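Local coordinates for Hit-like protein involved in cell-cycle regulation (Bartonella henselae, PDB 3LB5) that probably binds nucleotides as a dimeric member of the histidine triad (HIT) family, of the HINT type, and may take part in cell-cycle regulation, at residues 65-70 against 88-93. Residues are numbered along the deposited sequence; the frame is centred on the assembly and turned at random.
Sequences TLVIPK and IKAVQK
V67, midway along strand 65-69, faces V91 of helix 81-101, and their CA atoms, 6.4 Å apart, are the closest pair of CA atoms across the two segments. The side chain of V67 points at the helix, and V67 is the only residue of 65-70 to touch 88-93. Its CG1 methyl, placed anti to the backbone N (chi1 169°), does most of the touching: it lies 4.0 Å from CG2 of V91 and 4.2 Å from CB of A90, and so meets two consecutive residues of the helix. V91 answers with CG2, the methyl beside its own backbone N; this CG2 is also 4.1 Å from CB of V67. The two valines pass each other at a slant. No hydrogen bond joins the segments; three buried aliphatic side chains meet by van der Waals contact alone, over a modest 109 Å² of surface. T65 and P69, the alternate residues on either side of V67, continue the same interface, reaching I94 and V98 in one case and T83 and V87 in the other. V91 also packs on F126 of the adjoining strand and on L76 of the second subunit, while Q92 hydrogen-bonds to that subunit, so the helix serves both the core and the dimer. A long helix laid over one face of the antiparallel sheet, here on its central strand, belongs to the alpha+beta core of the HIT fold.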
ATOM      1  N   THR B  65      12.349   1.459   3.458  1.00  7.90           N
ATOM      2  CA  THR B  65      12.077   0.551   4.565  1.00  8.32           C
ATOM      3  C   THR B  65      10.958  -0.418   4.187  1.00  8.35           C
ATOM      4  O   THR B  65      10.024  -0.060   3.430  1.00  7.02           O
ATOM      5  CB  THR B  65      11.674   1.353   5.819  1.00  8.77           C
ATOM      6  OG1 THR B  65      12.655   2.366   6.079  1.00 10.47           O
ATOM      7  CG2 THR B  65      11.532   0.440   7.077  1.00  8.10           C
ATOM      8  N   LEU B  66      11.057  -1.641   4.723  1.00  8.18           N
ATOM      9  CA  LEU B  66      10.026  -2.648   4.543  1.00  8.19           C
ATOM     10  C   LEU B  66       9.313  -2.896   5.868  1.00  7.47           C
ATOM     11  O   LEU B  66       9.948  -2.911   6.930  1.00  7.01           O
ATOM     12  CB  LEU B  66      10.644  -3.956   4.037  1.00  7.93           C
ATOM     13  CG  LEU B  66      11.452  -3.853   2.750  1.00 11.22           C
ATOM     14  CD1 LEU B  66      11.975  -5.224   2.330  1.00 12.95           C
ATOM     15  CD2 LEU B  66      10.591  -3.258   1.668  1.00 10.83           C
ATOM     16  N   VAL B  67       8.004  -3.107   5.809  1.00  6.41           N
ATOM     17  CA  VAL B  67       7.254  -3.472   7.035  1.00  7.37           C
ATOM     18  C   VAL B  67       6.593  -4.829   6.790  1.00  7.95           C
ATOM     19  O   VAL B  67       5.908  -5.007   5.768  1.00  7.31           O
ATOM     20  CB  VAL B  67       6.166  -2.445   7.358  1.00  6.92           C
ATOM     21  CG1 VAL B  67       5.205  -2.967   8.461  1.00  8.37           C
ATOM     22  CG2 VAL B  67       6.801  -1.116   7.819  1.00  7.15           C
ATOM     23  N   ILE B  68       6.842  -5.784   7.696  1.00  7.54           N
ATOM     24  CA  ILE B  68       6.237  -7.129   7.573  1.00  8.21           C
ATOM     25  C   ILE B  68       5.487  -7.532   8.837  1.00  8.37           C
ATOM     26  O   ILE B  68       5.907  -7.172   9.947  1.00  8.64           O
ATOM     27  CB  ILE B  68       7.290  -8.268   7.249  1.00  8.35           C
ATOM     28  CG1 ILE B  68       8.320  -8.440   8.378  1.00  9.49           C
ATOM     29  CG2 ILE B  68       7.958  -8.079   5.877  1.00  7.58           C
ATOM     30  CD1 ILE B  68       9.301  -9.651   8.106  1.00  8.82           C
ATOM     31  N   PRO B  69       4.413  -8.343   8.683  1.00  8.99           N
ATOM     32  CA  PRO B  69       3.867  -9.021   9.853  1.00  8.62           C
ATOM     33  C   PRO B  69       4.825 -10.143  10.322  1.00  9.19           C
ATOM     34  O   PRO B  69       5.555 -10.728   9.526  1.00  9.70           O
ATOM     35  CB  PRO B  69       2.563  -9.613   9.321  1.00  8.43           C
ATOM     36  CG  PRO B  69       2.893  -9.912   7.854  1.00  8.06           C
ATOM     37  CD  PRO B  69       3.785  -8.805   7.423  1.00  9.15           C
ATOM     38  N   LYS B  70       4.801 -10.453  11.606  1.00  8.86           N
ATOM     39  CA  LYS B  70       5.549 -11.591  12.104  1.00  9.74           C
ATOM     40  C   LYS B  70       4.726 -12.850  11.802  1.00 10.44           C
ATOM     41  O   LYS B  70       5.280 -13.960  11.681  1.00 10.55           O
ATOM     42  CB  LYS B  70       5.777 -11.432  13.606  1.00 10.12           C
ATOM     43  CG  LYS B  70       6.859 -10.417  13.953  1.00  9.48           C
ATOM     44  CD  LYS B  70       7.063 -10.361  15.462  1.00 12.00           C
ATOM     45  CE  LYS B  70       8.344  -9.592  15.807  1.00 13.88           C
ATOM     46  NZ  LYS B  70       8.543  -9.395  17.271  1.00 13.97           N
ATOM     47  N   ILE B  88      -0.746  -1.946   9.248  1.00  9.93           N
ATOM     48  CA  ILE B  88      -1.007  -0.634   8.669  1.00  9.13           C
ATOM     49  C   ILE B  88      -0.645   0.485   9.651  1.00  8.77           C
ATOM     50  O   ILE B  88      -0.160   1.540   9.236  1.00  8.69           O
ATOM     51  CB  ILE B  88      -2.466  -0.502   8.137  1.00  8.73           C
ATOM     52  CG1 ILE B  88      -2.546   0.644   7.116  1.00  9.96           C
ATOM     53  CG2 ILE B  88      -3.479  -0.273   9.272  1.00  9.16           C
ATOM     54  CD1 ILE B  88      -1.651   0.465   5.906  1.00 11.29           C
ATOM     55  N   LYS B  89      -0.870   0.261  10.946  1.00  7.67           N
ATOM     56  CA  LYS B  89      -0.429   1.211  11.967  1.00  8.47           C
ATOM     57  C   LYS B  89       1.077   1.469  11.875  1.00  8.32           C
ATOM     58  O   LYS B  89       1.535   2.621  11.945  1.00  8.58           O
ATOM     59  CB  LYS B  89      -0.829   0.729  13.362  1.00  8.78           C
ATOM     60  CG  LYS B  89      -0.085   1.403  14.516  1.00 12.34           C
ATOM     61  CD  LYS B  89      -0.834   1.274  15.850  1.00 17.02           C
ATOM     62  CE  LYS B  89      -0.778  -0.153  16.382  1.00 17.74           C
ATOM     63  NZ  LYS B  89      -1.393  -0.233  17.754  1.00 19.47           N
ATOM     64  N   ALA B  90       1.843   0.389  11.726  1.00  8.36           N
ATOM     65  CA  ALA B  90       3.291   0.480  11.646  1.00  8.41           C
ATOM     66  C   ALA B  90       3.714   1.095  10.299  1.00  8.70           C
ATOM     67  O   ALA B  90       4.668   1.869  10.231  1.00  8.61           O
ATOM     68  CB  ALA B  90       3.896  -0.915  11.843  1.00  7.74           C
ATOM     69  N   VAL B  91       3.000   0.763   9.223  1.00  8.57           N
ATOM     70  CA  VAL B  91       3.234   1.430   7.921  1.00  9.03           C
ATOM     71  C   VAL B  91       3.062   2.972   8.050  1.00  8.98           C
ATOM     72  O   VAL B  91       3.844   3.733   7.481  1.00  9.22           O
ATOM     73  CB  VAL B  91       2.285   0.889   6.833  1.00  8.88           C
ATOM     74  CG1 VAL B  91       2.348   1.713   5.528  1.00  9.33           C
ATOM     75  CG2 VAL B  91       2.585  -0.589   6.536  1.00 10.99           C
ATOM     76  N   GLN B  92       2.037   3.418   8.769  1.00  8.54           N
ATOM     77  CA  GLN B  92       1.841   4.855   8.969  1.00  8.73           C
ATOM     78  C   GLN B  92       2.961   5.437   9.827  1.00  8.87           C
ATOM     79  O   GLN B  92       3.519   6.490   9.514  1.00  8.25           O
ATOM     80  CB  GLN B  92       0.483   5.160   9.592  1.00  8.70           C
ATOM     81  CG  GLN B  92       0.345   6.624   9.982  1.00  6.18           C
ATOM     82  CD  GLN B  92      -0.907   6.911  10.760  1.00  9.73           C
ATOM     83  OE1 GLN B  92      -1.184   6.284  11.798  1.00  7.92           O
ATOM     84  NE2 GLN B  92      -1.680   7.878  10.274  1.00  6.46           N
ATOM     85  N   LYS B  93       3.295   4.738  10.906  1.00  9.74           N
ATOM     86  CA  LYS B  93       4.352   5.189  11.816  1.00 10.83           C
ATOM     87  C   LYS B  93       5.686   5.303  11.076  1.00 10.45           C
ATOM     88  O   LYS B  93       6.408   6.274  11.256  1.00 10.39           O
ATOM     89  CB  LYS B  93       4.467   4.235  13.003  1.00 10.83           C
ATOM     90  CG  LYS B  93       5.290   4.755  14.182  1.00 13.89           C
ATOM     91  CD  LYS B  93       5.425   3.632  15.236  1.00 15.15           C
ATOM     92  CE  LYS B  93       6.166   4.098  16.480  1.00 16.59           C
ATOM     93  NZ  LYS B  93       5.488   5.208  17.216  1.00 18.94           N
TER